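Local coordinates for protein polyketide synthase PksJ (Bacillus subtilis subsp. subtilis, PDB 4J1Q) that reduces keto groups of polyketide intermediates stereoselectively, at the alpha and beta positions, with NADPH as cofactor, in the bacillaene assembly line, at residues S64-A69 with L158-D163; V100-L103 with R107-I110. One frame throughout, in Å; residues are numbered along the deposited sequence.

Interaction 1 of 2, residues S64-A69 with L158-D163; sequences SHMKDA and LKLKDD
His65 closes helix 56-65 and approaches residues 158-163 through its backbone carbonyl. Its carbonyl oxygen lies 3.9 Å from NZ of Lys161. That is a loose polar approach of ammonium to carbonyl, too long for a hydrogen bond. Its ring meets the same helix one residue earlier, at His157, with the planes about 10° apart. Its ND1 is hydrogen-bonded to the carbonyl of Ser61, one turn back in helix 56-65.

Met66 is the first residue to leave helical geometry, and it makes the apolar part of the contact. Its thioether end touches a single methyl of Leu160. SD is 3.6 Å from Leu160 CD1, and Met66 CE is 3.7 Å from the same methyl. The methionine runs straight as far as SD and then bends at chi3 (-72°), which lets both SD and CE reach that methyl. The two side chains cross at about a right angle. Met66 also touches Ile49 of strand 46-52, and Leu160 touches Ile113 of strand 108-115, so both ends of this buried pair rest on strands.

Lys161 flanks the pair. Its extended chain runs past Met66, with CE 4.5 Å from Met66 CG, and carries the ammonium to the end of the first helix.

Asp68 sits in the type I turn from Met66 to Ala69, where Ala69 N is hydrogen-bonded to Met66 O at 2.7 Å. Its OD2 stays 5.3 Å from Lys161 NZ. This is no salt bridge, though the opposite charges probably attract weakly.

The turn that follows helix 56-65 and leads to strand 70-74 thus packs on helix 156-164, over parallel strands. This is consistent with the N-terminal structural subdomain of a polyketide synthase ketoreductase, a truncated Rossmann-like fold.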
loop_
_atom_site.group_PDB
_atom_site.type_symbol
_atom_site.label_atom_id
_atom_site.label_comp_id
_atom_site.label_asym_id
_atom_site.label_seq_id
_atom_site.Cartn_x
_atom_site.Cartn_y
_atom_site.Cartn_z
ATOM N N SER A 64 25.421 3.341 21.249
ATOM C CA SER A 64 26.624 2.989 21.988
ATOM C C SER A 64 27.235 1.727 21.398
ATOM O O SER A 64 28.441 1.655 21.151
ATOM C CB SER A 64 26.307 2.776 23.471
ATOM O OG SER A 64 25.198 3.559 23.876
ATOM N N HIS A 65 26.381 0.746 21.132
ATOM C CA HIS A 65 26.839 -0.552 20.671
ATOM C C HIS A 65 27.243 -0.555 19.226
ATOM O O HIS A 65 28.039 -1.394 18.809
ATOM C CB HIS A 65 25.790 -1.613 20.941
ATOM C CG HIS A 65 25.755 -2.073 22.375
ATOM N ND1 HIS A 65 25.244 -1.316 23.363
ATOM C CD2 HIS A 65 26.241 -3.230 22.978
ATOM C CE1 HIS A 65 25.365 -1.965 24.534
ATOM N NE2 HIS A 65 25.965 -3.143 24.295
ATOM N N MET A 66 26.738 0.402 18.456
ATOM C CA MET A 66 26.890 0.368 16.997
ATOM C C MET A 66 27.579 1.604 16.449
ATOM O O MET A 66 27.238 2.083 15.376
ATOM C CB MET A 66 25.524 0.197 16.307
ATOM C CG MET A 66 24.930 -1.188 16.476
ATOM S SD MET A 66 23.337 -1.391 15.669
ATOM C CE MET A 66 22.283 -0.407 16.751
ATOM N N LYS A 67 28.567 2.117 17.166
ATOM C CA LYS A 67 29.070 3.450 16.863
ATOM C C LYS A 67 29.737 3.536 15.489
ATOM O O LYS A 67 30.071 4.620 15.026
ATOM C CB LYS A 67 29.974 3.960 17.978
ATOM C CG LYS A 67 29.239 4.199 19.291
ATOM C CD LYS A 67 30.197 4.669 20.372
ATOM C CE LYS A 67 29.524 4.737 21.732
ATOM N NZ LYS A 67 30.533 4.886 22.822
ATOM N N ASP A 68 29.816 2.403 14.798
ATOM C CA ASP A 68 30.279 2.352 13.405
ATOM C C ASP A 68 29.145 2.593 12.382
ATOM O O ASP A 68 29.335 2.411 11.172
ATOM C CB ASP A 68 30.934 0.995 13.139
ATOM C CG ASP A 68 30.174 -0.157 13.792
ATOM O OD1 ASP A 68 29.397 0.105 14.741
ATOM O OD2 ASP A 68 30.317 -1.308 13.328
ATOM N N ALA A 69 27.961 2.941 12.882
ATOM C CA ALA A 69 26.796 3.203 12.028
ATOM C C ALA A 69 26.199 4.536 12.461
ATOM O O ALA A 69 26.205 4.857 13.655
ATOM C CB ALA A 69 25.755 2.083 12.165
ATOM N N LEU A 158 23.718 -7.541 17.628
ATOM C CA LEU A 158 24.202 -8.704 16.869
ATOM C C LEU A 158 23.242 -9.083 15.734
ATOM O O LEU A 158 23.661 -9.414 14.622
ATOM C CB LEU A 158 24.449 -9.904 17.797
ATOM C CG LEU A 158 25.549 -9.737 18.857
ATOM C CD1 LEU A 158 25.621 -10.932 19.795
ATOM C CD2 LEU A 158 26.907 -9.496 18.216
ATOM N N LYS A 159 21.946 -9.007 16.009
ATOM C CA LYS A 159 20.955 -9.306 14.981
ATOM C C LYS A 159 21.085 -8.338 13.814
ATOM O O LYS A 159 21.161 -8.746 12.655
ATOM C CB LYS A 159 19.546 -9.240 15.560
ATOM C CG LYS A 159 19.134 -10.497 16.297
ATOM C CD LYS A 159 18.414 -10.168 17.589
ATOM C CE LYS A 159 18.321 -11.406 18.474
ATOM N NZ LYS A 159 17.432 -12.443 17.886
ATOM N N LEU A 160 21.093 -7.049 14.125
ATOM C CA LEU A 160 21.196 -6.034 13.087
ATOM C C LEU A 160 22.465 -6.289 12.298
ATOM O O LEU A 160 22.436 -6.340 11.057
ATOM C CB LEU A 160 21.240 -4.635 13.697
ATOM C CG LEU A 160 20.001 -4.218 14.491
ATOM C CD1 LEU A 160 20.141 -2.782 14.959
ATOM C CD2 LEU A 160 18.756 -4.369 13.642
ATOM N N LYS A 161 23.564 -6.503 13.036
ATOM C CA LYS A 161 24.817 -6.923 12.448
ATOM C C LYS A 161 24.662 -8.221 11.661
ATOM O O LYS A 161 25.128 -8.328 10.523
ATOM C CB LYS A 161 25.910 -7.074 13.521
ATOM C CG LYS A 161 26.286 -5.778 14.216
ATOM C CD LYS A 161 27.346 -5.982 15.291
ATOM C CE LYS A 161 27.689 -4.658 15.963
ATOM N NZ LYS A 161 28.764 -4.763 16.983
ATOM N N ASP A 162 23.992 -9.199 12.251
ATOM C CA ASP A 162 23.731 -10.454 11.541
ATOM C C ASP A 162 22.771 -10.272 10.327
ATOM O O ASP A 162 22.962 -10.874 9.259
ATOM C CB ASP A 162 23.210 -11.522 12.509
ATOM C CG ASP A 162 24.342 -12.298 13.204
ATOM O OD1 ASP A 162 25.422 -11.708 13.440
ATOM O OD2 ASP A 162 24.164 -13.511 13.492
ATOM N N ASP A 163 21.778 -9.402 10.468
ATOM C CA ASP A 163 20.867 -9.121 9.341
ATOM C C ASP A 163 21.616 -8.398 8.229
ATOM O O ASP A 163 21.485 -8.760 7.045
ATOM C CB ASP A 163 19.656 -8.311 9.807
ATOM C CG ASP A 163 18.712 -9.140 10.691
ATOM O OD1 ASP A 163 18.475 -10.320 10.364
ATOM O OD2 ASP A 163 18.174 -8.604 11.687
#

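Interaction 2 of 2, residues V100-L103 with R107-I110; sequences VRKL and RIII
Leu103 and Ile108 form the apolar part of this contact, and both are buried. One methyl of the leucine does the touching. Leu103 CD2 lies 3.7 Å from Ile108 CG1 and 3.9 Å from Ile108 CB, so it rests against the base of the isoleucine chain. The two side chains cross at about a right angle. In Ile108, CG1 stands anti to the carbonyl carbon (chi1 -43°), and CD1 is carried on to the helix. There it meets Leu103 CD2 at 4.0 Å and the first side-chain carbon of Lys102, with Ile108 CD1 3.9 Å from Lys102 CB.

The polar end of Lys102 goes another way. Beyond CG its chain is extended and leads away from the strand, and NZ makes a salt bridge with Glu46 of the neighbouring strand 46-52. The lysine thus gives its base to the apolar contact and its charge to the strand next door.

No hydrogen bond joins the two segments. Ile108 instead pairs through its backbone with Lys139 and Thr141, and Ile109 with Glu46 and Ile48. Leu103 also touches Phe137 and Leu140.

Helix 100-105 leads, after a two-residue link, into inner strand 108-115 and packs on its first residue. It ends a beta-alpha-beta crossover from strand 70-74 past strand 46-52, as in Rossmann-like folds.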
loop_
_atom_site.group_PDB
_atom_site.type_symbol
_atom_site.label_atom_id
_atom_site.label_comp_id
_atom_site.label_asym_id
_atom_site.label_seq_id
_atom_site.Cartn_x
_atom_site.Cartn_y
_atom_site.Cartn_z
ATOM N N VAL A 100 23.172 10.622 -2.225
ATOM C CA VAL A 100 23.094 10.116 -3.570
ATOM C C VAL A 100 24.474 9.964 -4.208
ATOM O O VAL A 100 24.739 8.994 -4.913
ATOM C CB VAL A 100 22.201 10.995 -4.445
ATOM C CG1 VAL A 100 22.935 12.267 -4.867
ATOM C CG2 VAL A 100 21.728 10.201 -5.649
ATOM N N ARG A 101 25.354 10.923 -3.950
ATOM C CA ARG A 101 26.704 10.865 -4.484
ATOM C C ARG A 101 27.472 9.688 -3.893
ATOM O O ARG A 101 28.190 9.002 -4.607
ATOM C CB ARG A 101 27.446 12.181 -4.229
ATOM C CG ARG A 101 28.012 12.839 -5.483
ATOM C CD ARG A 101 27.924 14.360 -5.420
ATOM N NE ARG A 101 26.538 14.809 -5.291
ATOM C CZ ARG A 101 26.154 16.075 -5.178
ATOM N NH1 ARG A 101 27.052 17.057 -5.208
ATOM N NH2 ARG A 101 24.862 16.353 -5.041
ATOM N N LYS A 102 27.286 9.426 -2.606
ATOM C CA LYS A 102 27.902 8.254 -1.984
ATOM C C LYS A 102 27.458 6.956 -2.659
ATOM O O LYS A 102 28.289 6.141 -3.075
ATOM C CB LYS A 102 27.575 8.196 -0.498
ATOM C CG LYS A 102 28.170 9.324 0.323
ATOM C CD LYS A 102 27.834 9.117 1.794
ATOM C CE LYS A 102 28.446 10.196 2.673
ATOM N NZ LYS A 102 28.044 10.013 4.095
ATOM N N LEU A 103 26.147 6.760 -2.749
ATOM C CA LEU A 103 25.611 5.550 -3.349
ATOM C C LEU A 103 26.300 5.301 -4.678
ATOM O O LEU A 103 26.563 4.178 -5.040
ATOM C CB LEU A 103 24.102 5.669 -3.557
ATOM C CG LEU A 103 23.260 5.729 -2.275
ATOM C CD1 LEU A 103 21.786 5.852 -2.617
ATOM C CD2 LEU A 103 23.499 4.500 -1.411
ATOM N N ARG A 107 28.980 1.104 -1.410
ATOM C CA ARG A 107 27.813 0.443 -0.848
ATOM C C ARG A 107 27.329 1.002 0.476
ATOM O O ARG A 107 28.099 1.501 1.306
ATOM C CB ARG A 107 28.048 -1.053 -0.706
ATOM C CG ARG A 107 27.927 -1.807 -2.010
ATOM C CD ARG A 107 27.866 -3.302 -1.728
ATOM N NE ARG A 107 27.780 -4.085 -2.953
ATOM C CZ ARG A 107 26.639 -4.376 -3.575
ATOM N NH1 ARG A 107 25.476 -4.003 -3.052
ATOM N NH2 ARG A 107 26.657 -5.071 -4.709
ATOM N N ILE A 108 26.033 0.882 0.683
ATOM C CA ILE A 108 25.474 1.354 1.912
ATOM C C ILE A 108 24.308 0.503 2.385
ATOM O O ILE A 108 23.656 -0.162 1.597
ATOM C CB ILE A 108 25.063 2.819 1.799
ATOM C CG1 ILE A 108 26.158 3.605 1.057
ATOM C CG2 ILE A 108 24.741 3.374 3.179
ATOM C CD1 ILE A 108 26.233 5.077 1.397
ATOM N N ILE A 109 24.118 0.493 3.700
ATOM C CA ILE A 109 23.066 -0.260 4.335
ATOM C C ILE A 109 22.215 0.674 5.198
ATOM O O ILE A 109 22.752 1.461 5.992
ATOM C CB ILE A 109 23.628 -1.412 5.200
ATOM C CG1 ILE A 109 22.473 -2.271 5.715
ATOM C CG2 ILE A 109 24.426 -0.854 6.375
ATOM C CD1 ILE A 109 22.860 -3.671 6.159
ATOM N N ILE A 110 20.908 0.690 4.923
ATOM C CA ILE A 110 19.946 1.298 5.832
ATOM C C ILE A 110 19.052 0.231 6.424
ATOM O O ILE A 110 18.519 -0.605 5.699
ATOM C CB ILE A 110 19.049 2.329 5.134
ATOM C CG1 ILE A 110 19.837 3.086 4.077
ATOM C CG2 ILE A 110 18.436 3.282 6.152
ATOM C CD1 ILE A 110 19.009 4.127 3.362
#

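Overall arrangement
Strand 108-115 links the two contacts. Interaction 2 packs a short helix on its first residue, Ile108. Further along, Ile113 touches Leu160 of interaction 1. Strand 46-52 serves both as well: Ile49 touches Met66, and Glu46 forms a salt bridge with Lys102. The centres of interactions 1 and 2 lie about 17 Å apart, and their nearest atoms about 5 Å apart, without touching. In sequence, interaction 2 falls between the two segments of interaction 1. They lie about 30 and 25 Å from the centre of the chain, in what is probably the structural subdomain. The NADPH pocket, built from residues between 209 and 391, probably marks the catalytic subdomain, and neither contact contributes to it.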